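Local coordinates for extracellular solute-binding protein family 1 (Pseudothermotoga lettingae, PDB 5CI5) that binds alpha-D-tagatose and probably serves as the extracellular sugar-binding component of an ABC transporter, at residues Ala84-Trp89 with Gly300-Ile305; Asn118-Val123 with Gly131-Thr136. All coordinates share one frame; numbering follows the deposited sequence.

How the contacts relate
Contacts 1 and 2 draw on neighbouring strands of one mixed sheet, and both present residues to the same bound tagatose. Their centres lie about 7 Å apart, and the neighbours are strand 298-304 of contact 1 and strand 128-138 of contact 2. Two probable backbone hydrogen bonds join them: L303 N to L132 O at 2.8 Å and W301 O to W134 N, also 2.8 Å. Packing adds to this where L86 CD2 of contact 1 meets T122 OG1 of contact 2 at 3.4 Å. Contact 2 is nested within the long loop that contact 1 closes. Both reach the tagatose, contact 1 through D85, G300 and W301, contact 2 through Y135.

Contact 1 of 2, residues Ala84-Trp89 with Gly300-Ile305; sequences ADLGGW and GWALVI. With T6T (alpha-D-tagatopyranose), chain C.
The indole of W301 turns one face to D85, whose CB makes a CH-pi contact 4.0 Å from the centroid of the six-membered ring. At the edge of the same indole, in its plane, lies O2 of the tagatose, which accepts a hydrogen bond from W301 NE1 at 2.9 Å. The six-membered ring also points an edge at the face of the W89 ring, a T-shaped pair with planes at 83° and centroids 5.2 Å apart. D85 CB sits over the centre of that W89 face, and is thus lodged between two indoles. With CG anti to the backbone N (chi1 -159°), the D85 carboxylate reaches the sugar: OD1 accepts from O4 at 2.6 Å and OD2 from O5 at 2.7 Å. This two-pronged grip, with G300 N donating to O4, would fix the sugar's orientation. OD1 is also met from above the carboxylate plane by G87 N, an Asx turn that steadies the acid as the strand ends.

Beneath the rings the backbones pair antiparallel. A84 and A302 form a hydrogen-bonded pair, the A302 N to A84 O bond being 2.7 Å and nearly straight; D85 and W301 follow as a non-hydrogen-bonded pair. L86 N then donates to G300 O, and L86 CD2 packs on A302 CB at 3.6 Å. A side chain on G300 would run into L86 CD1.

Q32, D137, R139 and R370 also hydrogen-bond the sugar. W89 begins helix 89-95 and meets Y66 of helix 62-75 edge-to-face, while strand 298-304 lies between strands 81-85 and 128-138.

Contact 2 of 2, residues Asn118-Val123 with Gly131-Thr136; sequences NLWPTV and GLPWYT. With T6T (alpha-D-tagatopyranose), chain C.
Apolar contacts carry most of this meeting, with P133 at their middle. W120 lays CZ3 against P133 CD at 3.5 Å, indole and pyrrolidine crossing at about a right angle, and its CH2 reaches L132 CD1. L119 slides past P133 in the opposite direction, CB facing P133 CG at 4.0 Å. Both its methyls come onto T136 from one side: CD1 approaches T136 CB at 3.9 Å and CD2 comes to 3.4 Å from T136 OG1. The leucine gets there with CG anti to its carbonyl carbon (chi1 -59°). An alanine here is likely to open a gap beside P133 and T136, with CD1, which touches both, and CD2, which touches T136, gone.

The segment 131-136 belongs to strand 128-138 of the mixed sheet, which W134 and Y135 interrupt with a classic beta bulge, both facing W301 of the neighbouring strand. The bulge lies beside the pocket, where Y135 is edge-on to the sugar, its OH 2.6 Å from O1 of the tagatose.

No hydrogen bond crosses the segments. V123 CG2 packs 3.4 Å from G131 O, a carbonyl the contact buries without a hydrogen-bond partner, and that same oxygen lies in the plane of the W120 ring at its edge. T136 OG1 is hydrogen-bonded to G299 O. Within 118-122, helical in its backbone angles but lacking a helix's regular bonds, L119 O accepts both T122 OG1, on a lone pair at 2.7 Å, and T122 N.

Contact 1 of 2, residues Ala84-Trp89 with Gly300-Ile305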
loop_
_atom_site.group_PDB
_atom_site.type_symbol
_atom_site.label_atom_id
_atom_site.label_comp_id
_atom_site.label_asym_id
_atom_site.label_seq_id
_atom_site.Cartn_x
_atom_site.Cartn_y
_atom_site.Cartn_z
ATOM N N ALA A 84 -7.070 8.989 2.463
ATOM C CA ALA A 84 -5.851 9.129 3.261
ATOM C C ALA A 84 -5.288 7.729 3.485
ATOM O O ALA A 84 -6.020 6.787 3.829
ATOM C CB ALA A 84 -6.112 9.835 4.583
ATOM N N ASP A 85 -3.996 7.588 3.268
ATOM C CA ASP A 85 -3.298 6.294 3.400
ATOM C C ASP A 85 -3.391 5.751 4.834
ATOM O O ASP A 85 -3.171 6.461 5.800
ATOM C CB ASP A 85 -1.844 6.489 2.952
ATOM C CG ASP A 85 -1.161 5.219 2.564
ATOM O OD1 ASP A 85 -1.370 4.166 3.224
ATOM O OD2 ASP A 85 -0.386 5.276 1.578
ATOM N N LEU A 86 -3.731 4.470 4.961
ATOM C CA LEU A 86 -3.705 3.819 6.262
ATOM C C LEU A 86 -2.298 3.785 6.862
ATOM O O LEU A 86 -2.134 3.572 8.073
ATOM C CB LEU A 86 -4.275 2.407 6.147
ATOM C CG LEU A 86 -5.757 2.295 5.760
ATOM C CD1 LEU A 86 -6.168 0.828 5.870
ATOM C CD2 LEU A 86 -6.661 3.181 6.616
ATOM N N GLY A 87 -1.283 4.013 6.034
ATOM C CA GLY A 87 0.096 4.058 6.489
ATOM C C GLY A 87 0.490 5.392 7.095
ATOM O O GLY A 87 1.332 6.118 6.552
ATOM N N GLY A 88 -0.109 5.703 8.240
ATOM C CA GLY A 88 0.342 6.807 9.073
ATOM C C GLY A 88 -0.233 8.178 8.796
ATOM O O GLY A 88 0.015 9.129 9.565
ATOM N N TRP A 89 -0.955 8.357 7.697
ATOM C CA TRP A 89 -1.417 9.715 7.404
ATOM C C TRP A 89 -2.471 10.196 8.400
ATOM O O TRP A 89 -2.492 11.382 8.735
ATOM C CB TRP A 89 -2.011 9.844 6.007
ATOM C CG TRP A 89 -1.106 9.540 4.844
ATOM C CD1 TRP A 89 0.120 8.889 4.855
ATOM C CD2 TRP A 89 -1.356 9.885 3.480
ATOM N NE1 TRP A 89 0.603 8.792 3.576
ATOM C CE2 TRP A 89 -0.272 9.400 2.714
ATOM C CE3 TRP A 89 -2.386 10.565 2.836
ATOM C CZ2 TRP A 89 -0.209 9.558 1.338
ATOM C CZ3 TRP A 89 -2.329 10.714 1.465
ATOM C CH2 TRP A 89 -1.243 10.222 0.733
ATOM N N GLY A 300 -3.673 0.225 2.698
ATOM C CA GLY A 300 -5.011 0.598 2.294
ATOM C C GLY A 300 -5.245 2.095 2.402
ATOM O O GLY A 300 -4.288 2.880 2.589
ATOM N N TRP A 301 -6.518 2.484 2.291
ATOM C CA TRP A 301 -6.925 3.889 2.320
ATOM C C TRP A 301 -8.179 4.063 3.163
ATOM O O TRP A 301 -9.063 3.212 3.137
ATOM C CB TRP A 301 -7.176 4.425 0.910
ATOM C CG TRP A 301 -5.918 4.416 0.130
ATOM C CD1 TRP A 301 -5.347 3.334 -0.464
ATOM C CD2 TRP A 301 -5.012 5.508 -0.064
ATOM N NE1 TRP A 301 -4.139 3.679 -1.016
ATOM C CE2 TRP A 301 -3.917 5.011 -0.785
ATOM C CE3 TRP A 301 -5.019 6.857 0.316
ATOM C CZ2 TRP A 301 -2.847 5.818 -1.173
ATOM C CZ3 TRP A 301 -3.954 7.649 -0.061
ATOM C CH2 TRP A 301 -2.872 7.121 -0.778
ATOM N N ALA A 302 -8.216 5.166 3.911
ATOM C CA ALA A 302 -9.381 5.601 4.672
ATOM C C ALA A 302 -9.987 6.850 4.050
ATOM O O ALA A 302 -9.322 7.577 3.314
ATOM C CB ALA A 302 -9.013 5.894 6.130
ATOM N N LEU A 303 -11.259 7.065 4.353
ATOM C CA LEU A 303 -11.962 8.290 4.040
ATOM C C LEU A 303 -11.924 9.198 5.272
ATOM O O LEU A 303 -12.266 8.770 6.372
ATOM C CB LEU A 303 -13.407 8.012 3.629
ATOM C CG LEU A 303 -13.556 7.013 2.501
ATOM C CD1 LEU A 303 -15.014 6.608 2.333
ATOM C CD2 LEU A 303 -13.024 7.600 1.214
ATOM N N VAL A 304 -11.475 10.432 5.077
ATOM C CA VAL A 304 -11.379 11.406 6.175
ATOM C C VAL A 304 -12.117 12.688 5.799
ATOM O O VAL A 304 -12.286 12.986 4.630
ATOM C CB VAL A 304 -9.914 11.752 6.561
ATOM C CG1 VAL A 304 -9.148 10.469 6.849
ATOM C CG2 VAL A 304 -9.214 12.570 5.486
ATOM N N ILE A 305 -12.555 13.421 6.817
ATOM C CA ILE A 305 -13.287 14.676 6.652
ATOM C C ILE A 305 -12.484 15.792 7.288
ATOM O O ILE A 305 -12.291 15.774 8.498
ATOM C CB ILE A 305 -14.672 14.594 7.308
ATOM C CG1 ILE A 305 -15.511 13.506 6.631
ATOM C CG2 ILE A 305 -15.383 15.952 7.247
ATOM C CD1 ILE A 305 -16.787 13.199 7.354
HETATM O O3 T6T C . -1.058 -0.315 0.302
HETATM C C3 T6T C . -1.564 0.935 -0.154
HETATM C C4 T6T C . -0.942 2.051 0.684
HETATM O O4 T6T C . -1.163 1.798 2.078
HETATM C C5 T6T C . 0.537 2.104 0.370
HETATM O O5 T6T C . 1.167 3.142 1.123
HETATM C C6 T6T C . 0.754 2.304 -1.126
HETATM O O6 T6T C . 0.153 1.219 -1.832
HETATM C C2 T6T C . -1.255 1.100 -1.608
HETATM O O2 T6T C . -1.915 2.269 -2.108
HETATM C C1 T6T C . -1.737 -0.118 -2.426
HETATM O O1 T6T C . -3.077 -0.406 -2.257
#

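Contact 2 of 2, residues Asn118-Val123 with Gly131-Thr136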
loop_
_atom_site.group_PDB
_atom_site.type_symbol
_atom_site.label_atom_id
_atom_site.label_comp_id
_atom_site.label_asym_id
_atom_site.label_seq_id
_atom_site.Cartn_x
_atom_site.Cartn_y
_atom_site.Cartn_z
ATOM N N ASN A 118 -8.107 -4.959 12.815
ATOM C CA ASN A 118 -6.734 -4.531 12.799
ATOM C C ASN A 118 -6.594 -3.224 12.064
ATOM O O ASN A 118 -5.547 -2.595 12.109
ATOM C CB ASN A 118 -5.833 -5.608 12.189
ATOM C CG ASN A 118 -6.259 -6.041 10.789
ATOM O OD1 ASN A 118 -7.458 -6.152 10.474
ATOM N ND2 ASN A 118 -5.265 -6.337 9.948
ATOM N N LEU A 119 -7.664 -2.781 11.403
ATOM C CA LEU A 119 -7.588 -1.505 10.698
ATOM C C LEU A 119 -7.844 -0.309 11.626
ATOM O O LEU A 119 -7.431 0.805 11.308
ATOM C CB LEU A 119 -8.589 -1.471 9.522
ATOM C CG LEU A 119 -8.364 -2.593 8.494
ATOM C CD1 LEU A 119 -9.419 -2.546 7.371
ATOM C CD2 LEU A 119 -6.933 -2.525 7.911
ATOM N N TRP A 120 -8.543 -0.497 12.745
ATOM C CA TRP A 120 -8.887 0.692 13.532
ATOM C C TRP A 120 -7.662 1.407 14.094
ATOM O O TRP A 120 -7.629 2.619 14.064
ATOM C CB TRP A 120 -9.862 0.345 14.648
ATOM C CG TRP A 120 -11.232 0.020 14.143
ATOM C CD1 TRP A 120 -11.952 -1.111 14.397
ATOM C CD2 TRP A 120 -12.049 0.828 13.281
ATOM N NE1 TRP A 120 -13.176 -1.052 13.756
ATOM C CE2 TRP A 120 -13.248 0.119 13.051
ATOM C CE3 TRP A 120 -11.876 2.070 12.677
ATOM C CZ2 TRP A 120 -14.279 0.625 12.251
ATOM C CZ3 TRP A 120 -12.895 2.578 11.884
ATOM C CH2 TRP A 120 -14.089 1.856 11.685
ATOM N N PRO A 121 -6.617 0.668 14.541
ATOM C CA PRO A 121 -5.455 1.410 15.047
ATOM C C PRO A 121 -4.796 2.328 14.009
ATOM O O PRO A 121 -4.168 3.331 14.388
ATOM C CB PRO A 121 -4.504 0.288 15.503
ATOM C CG PRO A 121 -5.421 -0.820 15.871
ATOM C CD PRO A 121 -6.513 -0.772 14.846
ATOM N N THR A 122 -4.938 2.011 12.718
ATOM C CA THR A 122 -4.295 2.788 11.667
ATOM C C THR A 122 -4.917 4.165 11.456
ATOM O O THR A 122 -4.288 5.030 10.828
ATOM C CB THR A 122 -4.326 2.059 10.298
ATOM O OG1 THR A 122 -5.645 2.116 9.728
ATOM C CG2 THR A 122 -3.887 0.597 10.426
ATOM N N VAL A 123 -6.137 4.371 11.966
ATOM C CA VAL A 123 -6.855 5.633 11.783
ATOM C C VAL A 123 -7.214 6.273 13.126
ATOM O O VAL A 123 -8.101 7.153 13.181
ATOM C CB VAL A 123 -8.144 5.457 10.942
ATOM C CG1 VAL A 123 -7.814 5.053 9.505
ATOM C CG2 VAL A 123 -9.105 4.434 11.585
ATOM N N GLY A 131 -10.760 8.365 10.723
ATOM C CA GLY A 131 -10.984 7.923 9.369
ATOM C C GLY A 131 -11.802 6.657 9.290
ATOM O O GLY A 131 -11.907 5.886 10.265
ATOM N N LEU A 132 -12.401 6.441 8.122
ATOM C CA LEU A 132 -13.189 5.234 7.851
ATOM C C LEU A 132 -12.434 4.416 6.802
ATOM O O LEU A 132 -12.405 4.811 5.647
ATOM C CB LEU A 132 -14.587 5.580 7.337
ATOM C CG LEU A 132 -15.437 4.392 6.877
ATOM C CD1 LEU A 132 -15.436 3.251 7.904
ATOM C CD2 LEU A 132 -16.837 4.880 6.562
ATOM N N PRO A 133 -11.805 3.299 7.207
ATOM C CA PRO A 133 -11.102 2.470 6.206
ATOM C C PRO A 133 -12.056 2.057 5.087
ATOM O O PRO A 133 -13.119 1.501 5.376
ATOM C CB PRO A 133 -10.616 1.266 7.032
ATOM C CG PRO A 133 -10.458 1.832 8.406
ATOM C CD PRO A 133 -11.658 2.742 8.561
ATOM N N TRP A 134 -11.670 2.323 3.846
ATOM C CA TRP A 134 -12.506 2.017 2.680
ATOM C C TRP A 134 -12.003 0.786 1.895
ATOM O O TRP A 134 -12.797 -0.082 1.539
ATOM C CB TRP A 134 -12.595 3.234 1.751
ATOM C CG TRP A 134 -13.522 2.957 0.608
ATOM C CD1 TRP A 134 -14.904 2.969 0.658
ATOM C CD2 TRP A 134 -13.177 2.540 -0.720
ATOM N NE1 TRP A 134 -15.422 2.615 -0.570
ATOM C CE2 TRP A 134 -14.392 2.350 -1.429
ATOM C CE3 TRP A 134 -11.965 2.337 -1.394
ATOM C CZ2 TRP A 134 -14.431 1.940 -2.763
ATOM C CZ3 TRP A 134 -12.006 1.932 -2.740
ATOM C CH2 TRP A 134 -13.235 1.748 -3.408
ATOM N N TYR A 135 -10.708 0.729 1.566
ATOM C CA TYR A 135 -10.137 -0.531 1.097
ATOM C C TYR A 135 -8.856 -0.814 1.833
ATOM O O TYR A 135 -8.244 0.074 2.419
ATOM C CB TYR A 135 -9.912 -0.545 -0.424
ATOM C CG TYR A 135 -8.587 -0.064 -1.011
ATOM C CD1 TYR A 135 -7.439 -0.837 -0.915
ATOM C CD2 TYR A 135 -8.521 1.107 -1.757
ATOM C CE1 TYR A 135 -6.251 -0.430 -1.520
ATOM C CE2 TYR A 135 -7.345 1.518 -2.375
ATOM C CZ TYR A 135 -6.220 0.739 -2.255
ATOM O OH TYR A 135 -5.081 1.187 -2.904
ATOM N N THR A 136 -8.518 -2.093 1.859
ATOM C CA THR A 136 -7.299 -2.522 2.509
ATOM C C THR A 136 -6.572 -3.551 1.630
ATOM O O THR A 136 -7.016 -3.882 0.507
ATOM C CB THR A 136 -7.609 -3.078 3.918
ATOM O OG1 THR A 136 -6.391 -3.283 4.649
ATOM C CG2 THR A 136 -8.438 -4.373 3.886
HETATM O O3 T6T C . -1.058 -0.315 0.302
HETATM C C3 T6T C . -1.564 0.935 -0.154
HETATM C C4 T6T C . -0.942 2.051 0.684
HETATM O O4 T6T C . -1.163 1.798 2.078
HETATM C C5 T6T C . 0.537 2.104 0.370
HETATM O O5 T6T C . 1.167 3.142 1.123
HETATM C C6 T6T C . 0.754 2.304 -1.126
HETATM O O6 T6T C . 0.153 1.219 -1.832
HETATM C C2 T6T C . -1.255 1.100 -1.608
HETATM O O2 T6T C . -1.915 2.269 -2.108
HETATM C C1 T6T C . -1.737 -0.118 -2.426
HETATM O O1 T6T C . -3.077 -0.406 -2.257
#